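Local coordinates for protein Dye type peroxidase A (PDB 6GZW) that probably uses hydrogen peroxide to oxidise dyes and other substrates at a haem iron, as a dye-decolourising peroxidase, at residues A57-M61 with L82-F86; D183-P188 with A298-R302; A253-G257 with L278-I282. One frame throughout, in Å; residues are numbered along the deposited sequence.

Contact 1: A57-M61 with L82-F86; sequences ARRLM and LTVTF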
loop_
_atom_site.group_PDB
_atom_site.type_symbol
_atom_site.label_atom_id
_atom_site.label_comp_id
_atom_site.label_asym_id
_atom_site.label_seq_id
_atom_site.Cartn_x
_atom_site.Cartn_y
_atom_site.Cartn_z
ATOM N N ALA A 57 12.856 -16.478 -5.574
ATOM C CA ALA A 57 12.522 -15.513 -6.601
ATOM C C ALA A 57 12.073 -16.183 -7.910
ATOM O O ALA A 57 11.070 -15.794 -8.501
ATOM C CB ALA A 57 13.698 -14.600 -6.880
ATOM N N ARG A 58 12.837 -17.188 -8.365
ATOM C CA ARG A 58 12.523 -17.914 -9.585
ATOM C C ARG A 58 11.118 -18.492 -9.548
ATOM O O ARG A 58 10.312 -18.277 -10.456
ATOM C CB ARG A 58 13.557 -19.016 -9.835
ATOM C CG ARG A 58 13.530 -19.626 -11.237
ATOM C CD ARG A 58 12.727 -20.905 -11.348
ATOM N NE ARG A 58 13.103 -21.893 -10.333
ATOM C CZ ARG A 58 12.376 -22.954 -10.011
ATOM N NH1 ARG A 58 11.220 -23.209 -10.632
ATOM N NH2 ARG A 58 12.789 -23.741 -9.036
ATOM N N ARG A 59 10.779 -19.202 -8.463
ATOM C CA ARG A 59 9.451 -19.791 -8.368
ATOM C C ARG A 59 8.375 -18.741 -8.340
ATOM O O ARG A 59 7.385 -18.816 -9.101
ATOM C CB ARG A 59 9.315 -20.643 -7.104
ATOM C CG ARG A 59 10.155 -21.920 -7.072
ATOM C CD ARG A 59 10.243 -22.549 -5.668
ATOM N NE ARG A 59 11.279 -23.582 -5.618
ATOM C CZ ARG A 59 11.142 -24.838 -6.067
ATOM N NH1 ARG A 59 9.993 -25.302 -6.554
ATOM N NH2 ARG A 59 12.196 -25.651 -6.026
ATOM N N LEU A 60 8.540 -17.770 -7.440
ATOM C CA LEU A 60 7.470 -16.795 -7.227
ATOM C C LEU A 60 7.243 -15.910 -8.450
ATOM O O LEU A 60 6.103 -15.591 -8.778
ATOM C CB LEU A 60 7.738 -15.959 -5.977
ATOM C CG LEU A 60 7.158 -16.558 -4.689
ATOM C CD1 LEU A 60 7.556 -18.007 -4.420
ATOM C CD2 LEU A 60 7.573 -15.676 -3.539
ATOM N N MET A 61 8.322 -15.549 -9.145
ATOM C CA MET A 61 8.175 -14.742 -10.378
ATOM C C MET A 61 7.449 -15.497 -11.500
ATOM O O MET A 61 6.855 -14.895 -12.387
ATOM C CB MET A 61 9.523 -14.204 -10.867
ATOM C CG MET A 61 10.082 -13.101 -9.988
ATOM S SD MET A 61 11.642 -12.464 -10.596
ATOM C CE MET A 61 11.116 -11.956 -12.234
ATOM N N LEU A 82 5.531 -9.765 -10.894
ATOM C CA LEU A 82 6.414 -9.799 -9.731
ATOM C C LEU A 82 7.864 -9.764 -10.193
ATOM O O LEU A 82 8.218 -10.519 -11.108
ATOM C CB LEU A 82 6.206 -11.058 -8.876
ATOM C CG LEU A 82 7.192 -11.192 -7.699
ATOM C CD1 LEU A 82 6.993 -10.158 -6.587
ATOM C CD2 LEU A 82 7.110 -12.589 -7.107
ATOM N N THR A 83 8.681 -8.925 -9.548
ATOM C CA THR A 83 10.128 -8.988 -9.663
ATOM C C THR A 83 10.767 -8.932 -8.302
ATOM O O THR A 83 10.249 -8.315 -7.368
ATOM C CB THR A 83 10.768 -7.889 -10.553
ATOM O OG1 THR A 83 10.551 -6.583 -9.973
ATOM C CG2 THR A 83 10.169 -7.909 -11.935
ATOM N N VAL A 84 11.897 -9.613 -8.191
ATOM C CA VAL A 84 12.756 -9.612 -7.014
ATOM C C VAL A 84 14.185 -9.344 -7.487
ATOM O O VAL A 84 14.662 -10.015 -8.402
ATOM C CB VAL A 84 12.709 -10.964 -6.259
ATOM C CG1 VAL A 84 13.408 -10.825 -4.911
ATOM C CG2 VAL A 84 11.273 -11.402 -6.067
ATOM N N THR A 85 14.837 -8.381 -6.853
ATOM C CA THR A 85 16.181 -7.925 -7.200
ATOM C C THR A 85 17.052 -7.853 -5.960
ATOM O O THR A 85 16.585 -7.416 -4.900
ATOM C CB THR A 85 16.094 -6.479 -7.732
ATOM O OG1 THR A 85 15.007 -6.379 -8.650
ATOM C CG2 THR A 85 17.380 -6.068 -8.359
ATOM N N PHE A 86 18.320 -8.243 -6.089
ATOM C CA PHE A 86 19.226 -8.383 -4.962
ATOM C C PHE A 86 20.477 -7.520 -5.094
ATOM O O PHE A 86 21.104 -7.511 -6.178
ATOM C CB PHE A 86 19.676 -9.849 -4.849
ATOM C CG PHE A 86 18.534 -10.849 -4.744
ATOM C CD1 PHE A 86 17.878 -11.063 -3.520
ATOM C CD2 PHE A 86 18.068 -11.534 -5.868
ATOM C CE1 PHE A 86 16.839 -11.946 -3.418
ATOM C CE2 PHE A 86 16.999 -12.429 -5.772
ATOM C CZ PHE A 86 16.382 -12.631 -4.535
HETATM O O HOH W 1 6.610 -12.068 -12.798
#
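The Phe-86 ring meets Ala-57 at its edge. The Ala-57 methyl CB lies near the ring plane and 4.1 Å from CZ. The same methyl rests against Val-84, with Ala-57 CB 3.8 Å from Val-84 CB, so this one methyl meets both Val-84 and the ring edge. Further along the helix, Met-61 has the largest share of the contact on the helix side. Its CG sits 3.4 Å from the backbone O of Leu-82, and its sulfur SD passes 3.7 Å from the backbone N of Val-84. A bend at the last torsion (chi3 57°) brings CE back beside Leu-82 O and near the CG2 methyl of Thr-83. Leu-82 answers with its CD2 branch, which packs 3.6 Å from Leu-60 CB and beside the carbonyl of Leu-60. Water 1 clips the ends together. It donates to Met-61 O at 2.9 Å and to Leu-82 O at 2.8 Å. The OG1 of Thr-83 turns to Gln-27 instead. This is helix-on-sheet packing, as expected for the ferredoxin-like halves of these peroxidases. The end of helix 43-61 runs nearly antiparallel to the start of strand 83-89 (160°), their axes 8.4 Å apart. Leu-82 also packs on Ile-130 of strand 126-132 and on Val-137 of helix 135-149. Leu-60 touches His-140 and Ala-141 of that same helix.

Contact 2: D183-P188 with A298-R302; sequences DGTRNP and AMVRR. With HEM (protoporphyrin IX containing Fe), chain C.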
loop_
_atom_site.group_PDB
_atom_site.type_symbol
_atom_site.label_atom_id
_atom_site.label_comp_id
_atom_site.label_asym_id
_atom_site.label_seq_id
_atom_site.Cartn_x
_atom_site.Cartn_y
_atom_site.Cartn_z
ATOM N N ASP A 183 6.137 12.298 -13.654
ATOM C CA ASP A 183 7.454 11.860 -13.190
ATOM C C ASP A 183 7.875 10.590 -13.961
ATOM O O ASP A 183 7.264 9.518 -13.823
ATOM C CB ASP A 183 7.416 11.610 -11.669
ATOM C CG ASP A 183 8.790 11.502 -11.034
ATOM O OD1 ASP A 183 9.772 11.138 -11.738
ATOM O OD2 ASP A 183 8.935 11.813 -9.823
ATOM N N GLY A 184 8.927 10.723 -14.756
ATOM C CA GLY A 184 9.465 9.617 -15.538
ATOM C C GLY A 184 9.676 9.907 -17.011
ATOM O O GLY A 184 10.249 9.083 -17.719
ATOM N N THR A 185 9.261 11.076 -17.491
ATOM C CA THR A 185 9.336 11.378 -18.928
ATOM C C THR A 185 10.734 11.150 -19.521
ATOM O O THR A 185 10.862 10.487 -20.550
ATOM C CB THR A 185 8.937 12.843 -19.143
ATOM O OG1 THR A 185 7.619 13.044 -18.616
ATOM C CG2 THR A 185 9.008 13.237 -20.595
ATOM N N ARG A 186 11.763 11.694 -18.873
ATOM C CA ARG A 186 13.138 11.644 -19.399
ATOM C C ARG A 186 13.972 10.526 -18.767
ATOM O O ARG A 186 15.141 10.692 -18.434
ATOM C CB ARG A 186 13.796 13.015 -19.287
ATOM C CG ARG A 186 13.178 14.047 -20.265
ATOM C CD ARG A 186 14.106 14.423 -21.432
ATOM N NE ARG A 186 15.385 14.874 -20.884
ATOM C CZ ARG A 186 16.490 15.093 -21.597
ATOM N NH1 ARG A 186 16.479 14.934 -22.911
ATOM N NH2 ARG A 186 17.610 15.442 -20.979
ATOM N N ASN A 187 13.347 9.373 -18.613
ATOM C CA ASN A 187 14.031 8.221 -18.068
ATOM C C ASN A 187 14.680 7.516 -19.239
ATOM O O ASN A 187 13.970 7.178 -20.197
ATOM C CB ASN A 187 13.019 7.302 -17.386
ATOM C CG ASN A 187 13.666 6.174 -16.617
ATOM O OD1 ASN A 187 14.719 6.355 -15.988
ATOM N ND2 ASN A 187 13.012 5.008 -16.624
ATOM N N PRO A 188 16.010 7.271 -19.162
ATOM C CA PRO A 188 16.663 6.469 -20.216
ATOM C C PRO A 188 16.044 5.081 -20.391
ATOM O O PRO A 188 15.553 4.485 -19.427
ATOM C CB PRO A 188 18.125 6.409 -19.774
ATOM C CG PRO A 188 18.316 7.595 -18.879
ATOM C CD PRO A 188 16.991 7.761 -18.176
ATOM N N ALA A 298 24.161 10.476 -15.648
ATOM C CA ALA A 298 22.846 9.977 -16.014
ATOM C C ALA A 298 22.504 8.791 -15.156
ATOM O O ALA A 298 23.382 8.166 -14.565
ATOM C CB ALA A 298 22.807 9.571 -17.486
ATOM N N MET A 299 21.207 8.522 -15.070
ATOM C CA MET A 299 20.719 7.401 -14.273
ATOM C C MET A 299 19.343 7.008 -14.770
ATOM O O MET A 299 18.622 7.828 -15.295
ATOM C CB MET A 299 20.667 7.800 -12.788
ATOM C CG MET A 299 19.589 8.837 -12.449
ATOM S SD MET A 299 19.973 9.845 -11.019
ATOM C CE MET A 299 21.197 10.879 -11.810
ATOM N N VAL A 300 18.974 5.744 -14.560
ATOM C CA VAL A 300 17.577 5.304 -14.672
ATOM C C VAL A 300 16.926 5.539 -13.314
ATOM O O VAL A 300 17.542 5.319 -12.273
ATOM C CB VAL A 300 17.469 3.844 -15.136
ATOM C CG1 VAL A 300 16.134 3.200 -14.756
ATOM C CG2 VAL A 300 17.666 3.767 -16.653
ATOM N N ARG A 301 15.728 6.099 -13.355
ATOM C CA ARG A 301 14.910 6.337 -12.160
ATOM C C ARG A 301 13.707 5.402 -12.215
ATOM O O ARG A 301 13.037 5.312 -13.229
ATOM C CB ARG A 301 14.457 7.798 -12.125
ATOM C CG ARG A 301 15.614 8.756 -11.869
ATOM C CD ARG A 301 15.213 10.212 -12.006
ATOM N NE ARG A 301 14.821 10.466 -13.391
ATOM C CZ ARG A 301 13.664 10.971 -13.814
ATOM N NH1 ARG A 301 12.675 11.327 -12.984
ATOM N NH2 ARG A 301 13.500 11.146 -15.125
ATOM N N ARG A 302 13.443 4.695 -11.118
ATOM C CA ARG A 302 12.392 3.697 -11.101
ATOM C C ARG A 302 11.870 3.601 -9.657
ATOM O O ARG A 302 12.165 2.648 -8.934
ATOM C CB ARG A 302 12.931 2.353 -11.611
ATOM C CG ARG A 302 11.914 1.284 -11.868
ATOM C CD ARG A 302 12.520 -0.035 -12.337
ATOM N NE ARG A 302 11.466 -1.019 -12.431
ATOM C CZ ARG A 302 10.985 -1.723 -11.414
ATOM N NH1 ARG A 302 11.471 -1.587 -10.179
ATOM N NH2 ARG A 302 9.999 -2.579 -11.647
HETATM C CHA HEM C . 13.391 14.709 -13.549
HETATM C CHB HEM C . 10.686 15.173 -9.561
HETATM C CHC HEM C . 14.508 13.814 -6.890
HETATM C CHD HEM C . 17.181 13.355 -10.864
HETATM C C1A HEM C . 12.335 14.953 -12.708
HETATM C C2A HEM C . 11.063 15.440 -13.131
HETATM C C3A HEM C . 10.318 15.568 -12.004
HETATM C C4A HEM C . 11.124 15.171 -10.888
HETATM C CMA HEM C . 8.880 16.016 -11.893
HETATM C CAA HEM C . 10.622 15.770 -14.551
HETATM C CBA HEM C . 9.984 14.648 -15.356
HETATM C CGA HEM C . 10.974 13.586 -15.698
HETATM O O1A HEM C . 11.755 13.679 -16.683
HETATM O O2A HEM C . 11.058 12.559 -14.965
HETATM C C1B HEM C . 11.502 14.813 -8.474
HETATM C C2B HEM C . 11.055 14.750 -7.122
HETATM C C3B HEM C . 12.104 14.378 -6.341
HETATM C C4B HEM C . 13.248 14.191 -7.285
HETATM C CMB HEM C . 9.676 15.091 -6.644
HETATM C CAB HEM C . 12.152 14.084 -4.893
HETATM C CBB HEM C . 11.112 13.687 -4.179
HETATM C C1C HEM C . 15.590 13.615 -7.719
HETATM C C2C HEM C . 16.882 13.227 -7.280
HETATM C C3C HEM C . 17.655 13.112 -8.423
HETATM C C4C HEM C . 16.801 13.399 -9.548
HETATM C CMC HEM C . 17.351 13.018 -5.873
HETATM C CAC HEM C . 19.097 12.800 -8.570
HETATM C CBC HEM C . 20.065 12.957 -7.655
HETATM C C1D HEM C . 16.286 13.641 -11.903
HETATM C C2D HEM C . 16.730 13.511 -13.304
HETATM C C3D HEM C . 15.683 13.889 -14.062
HETATM C C4D HEM C . 14.605 14.245 -13.095
HETATM C CMD HEM C . 18.083 13.012 -13.801
HETATM C CAD HEM C . 15.656 13.932 -15.582
HETATM C CBD HEM C . 16.253 15.229 -16.137
HETATM C CGD HEM C . 16.273 15.200 -17.634
HETATM O O1D HEM C . 15.330 15.716 -18.297
HETATM O O2D HEM C . 17.223 14.635 -18.212
HETATM N NA HEM C . 12.398 14.885 -11.325
HETATM N NB HEM C . 12.803 14.500 -8.508
HETATM N NC HEM C . 15.567 13.773 -9.064
HETATM N ND HEM C . 15.052 14.167 -11.814
HETATM FE FE HEM C . 13.973 14.359 -10.220
HETATM O O HOH W 2 13.443 12.450 -10.300
#
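Three N-H groups from both segments grip the haem propionate oxygen O2A. Gly-184 N reaches O2A at 2.8 Å, Arg-301 NH1 at 2.8 Å and Arg-301 NH2 at 2.8 Å. O2A lies in the plane of the guanidinium, at its edge. One face of the same group lies over haem atom C4D. A bend at chi3 (-64°) folds the Arg-301 chain over the porphyrin. NH1 has two more partners. It forms a salt bridge to Asp-183 OD1 at 3.2 Å, with carboxylate and guanidinium planes 22° apart. It also donates to water 2 at 3.0 Å, and this water is bound to the iron. The other carboxylate oxygen, Asp-183 OD2, takes a bond from Asn-177. A leucine in place of Arg-301 would probably leave O2A with the Gly-184 amide but without its paired guanidinium bonds, and Asp-183 and water 2 without this partner. Arg-186 holds both propionates. Its backbone N bonds O1A of the first, while NE, 2.7 Å from O1D, and NH2, bonded to O2D, take the second. Asp-183 and Gly-184 close the GXXDG motif of the family, and Asp-183 and Arg-301 line the water side of the haem. Gly-184 has backbone angles at which a side chain would jam against the preceding carbonyl. Beyond the haem, the Arg-301 amide N donates to Asn-187 OD1 at 2.8 Å, nearly straight at 163°, though the donor is tilted from the plane of the Asn-187 amide. Pro-188 CB lies beside Val-300 CG2. The loop 183-188 thus covers the start of strand 300-310, which pairs with strand 316-326. Helix 195-199 closes this side, where Phe-195 touches both Pro-188 and Val-300.

Contact 3: A253-G257 with L278-I282; sequences APLSG and LVVPI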
loop_
_atom_site.group_PDB
_atom_site.type_symbol
_atom_site.label_atom_id
_atom_site.label_comp_id
_atom_site.label_asym_id
_atom_site.label_seq_id
_atom_site.Cartn_x
_atom_site.Cartn_y
_atom_site.Cartn_z
ATOM N N ALA A 253 4.923 19.044 -20.030
ATOM C CA ALA A 253 5.710 19.721 -21.081
ATOM C C ALA A 253 6.705 20.694 -20.454
ATOM O O ALA A 253 6.443 21.274 -19.401
ATOM C CB ALA A 253 4.783 20.476 -22.011
ATOM N N PRO A 254 7.856 20.913 -21.124
ATOM C CA PRO A 254 8.743 21.976 -20.667
ATOM C C PRO A 254 8.030 23.314 -20.710
ATOM O O PRO A 254 7.180 23.523 -21.594
ATOM C CB PRO A 254 9.907 21.947 -21.673
ATOM C CG PRO A 254 9.400 21.194 -22.838
ATOM C CD PRO A 254 8.337 20.251 -22.345
ATOM N N LEU A 255 8.319 24.187 -19.746
ATOM C CA LEU A 255 7.663 25.501 -19.692
ATOM C C LEU A 255 7.972 26.336 -20.947
ATOM O O LEU A 255 7.197 27.197 -21.318
ATOM C CB LEU A 255 8.067 26.301 -18.445
ATOM C CG LEU A 255 7.711 25.758 -17.070
ATOM C CD1 LEU A 255 8.073 26.800 -16.001
ATOM C CD2 LEU A 255 6.248 25.407 -17.035
ATOM N N SER A 256 9.093 26.047 -21.581
ATOM C CA SER A 256 9.470 26.657 -22.862
ATOM C C SER A 256 8.574 26.257 -24.026
ATOM O O SER A 256 8.645 26.859 -25.089
ATOM C CB SER A 256 10.912 26.294 -23.194
ATOM O OG SER A 256 11.116 24.866 -23.240
ATOM N N GLY A 257 7.768 25.214 -23.855
ATOM C CA GLY A 257 6.929 24.724 -24.926
ATOM C C GLY A 257 5.695 25.593 -25.081
ATOM O O GLY A 257 5.201 26.175 -24.119
ATOM N N LEU A 278 14.700 33.882 -18.051
ATOM C CA LEU A 278 14.558 32.502 -18.542
ATOM C C LEU A 278 13.159 31.918 -18.285
ATOM O O LEU A 278 12.610 32.057 -17.201
ATOM C CB LEU A 278 15.626 31.602 -17.926
ATOM C CG LEU A 278 17.057 31.844 -18.429
ATOM C CD1 LEU A 278 18.054 31.142 -17.516
ATOM C CD2 LEU A 278 17.203 31.374 -19.879
ATOM N N VAL A 279 12.581 31.281 -19.309
ATOM C CA VAL A 279 11.248 30.667 -19.176
ATOM C C VAL A 279 11.341 29.405 -18.290
ATOM O O VAL A 279 10.477 29.192 -17.434
ATOM C CB VAL A 279 10.615 30.355 -20.550
ATOM C CG1 VAL A 279 9.288 29.626 -20.401
ATOM C CG2 VAL A 279 10.393 31.650 -21.346
ATOM N N VAL A 280 12.386 28.595 -18.489
ATOM C CA VAL A 280 12.678 27.479 -17.569
ATOM C C VAL A 280 13.676 28.028 -16.564
ATOM O O VAL A 280 14.811 28.329 -16.943
ATOM C CB VAL A 280 13.277 26.271 -18.289
ATOM C CG1 VAL A 280 13.657 25.198 -17.283
ATOM C CG2 VAL A 280 12.291 25.702 -19.289
ATOM N N PRO A 281 13.281 28.213 -15.291
ATOM C CA PRO A 281 14.201 28.889 -14.376
ATOM C C PRO A 281 15.587 28.262 -14.263
ATOM O O PRO A 281 15.754 27.067 -14.496
ATOM C CB PRO A 281 13.467 28.866 -13.038
ATOM C CG PRO A 281 12.029 28.829 -13.426
ATOM C CD PRO A 281 11.968 27.988 -14.666
ATOM N N ILE A 282 16.575 29.095 -13.941
ATOM C CA ILE A 282 17.978 28.668 -13.817
ATOM C C ILE A 282 18.210 27.557 -12.797
ATOM O O ILE A 282 19.150 26.783 -12.926
ATOM C CB ILE A 282 18.894 29.892 -13.490
ATOM C CG1 ILE A 282 20.376 29.580 -13.751
ATOM C CG2 ILE A 282 18.694 30.395 -12.055
ATOM C CD1 ILE A 282 20.710 29.412 -15.202
#
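Val-279 pushes its CG1 methyl against the backbone of Leu-255, where two parts of the long irregular region between helices 238-245 and 285-288 meet. The first part makes a type I beta turn from Pro-254 to Gly-257, closed by the bond from Gly-257 N to Pro-254 O. The other has no regular helix or strand. The tight part is at Leu-255. Val-279 CG1 stands 3.3 Å from Leu-255 O and 4.0 Å from Leu-255 CB. This methyl lies opposite its own backbone N (chi1 176°), which carries it forward to the turn. Leu-255 CD1 reaches back to the carbonyl, 3.7 Å from Val-279 O. The other edge is looser. Leu-255 CD1 and Pro-281 CD only graze at 4.3 Å, and both residues are partly exposed. They also share Asp-243 of helix 238-245 as a neighbour. On the buried side, Val-280 brings its CG2 methyl against the turn, 3.9 Å from Ser-256 N. The contact is van der Waals packing of methyls on side chains and backbone within this region. Polar partners come from elsewhere. Arg-287 binds the carbonyl oxygens of Val-280 and Pro-281, Lys-271 NZ binds Ser-256 O, and Ser-256 OG accepts from the backbone N of Asp-268.

Contact 2 forms part of the haem pocket, and the other two contacts lie on either side of it. Contact 1 belongs to the N-terminal Dyp-type peroxidase region, with its centre about 23 Å from that of contact 2. The two reach the same antiparallel sheet, and their nearest atoms are about 4 Å apart. Gln-27 joins them, bonding to Thr-83 of contact 1 and Arg-302 of contact 2. Contact 3 lies in the long excursion of chain between 188 and 298. Its centre is about 19 Å from that of contact 2, and the Val-280 side chain is about 10 Å from the haem. Arg-247 touches both Arg-186 and Pro-254. Contacts 1 and 3 are about 41 Å apart between centres.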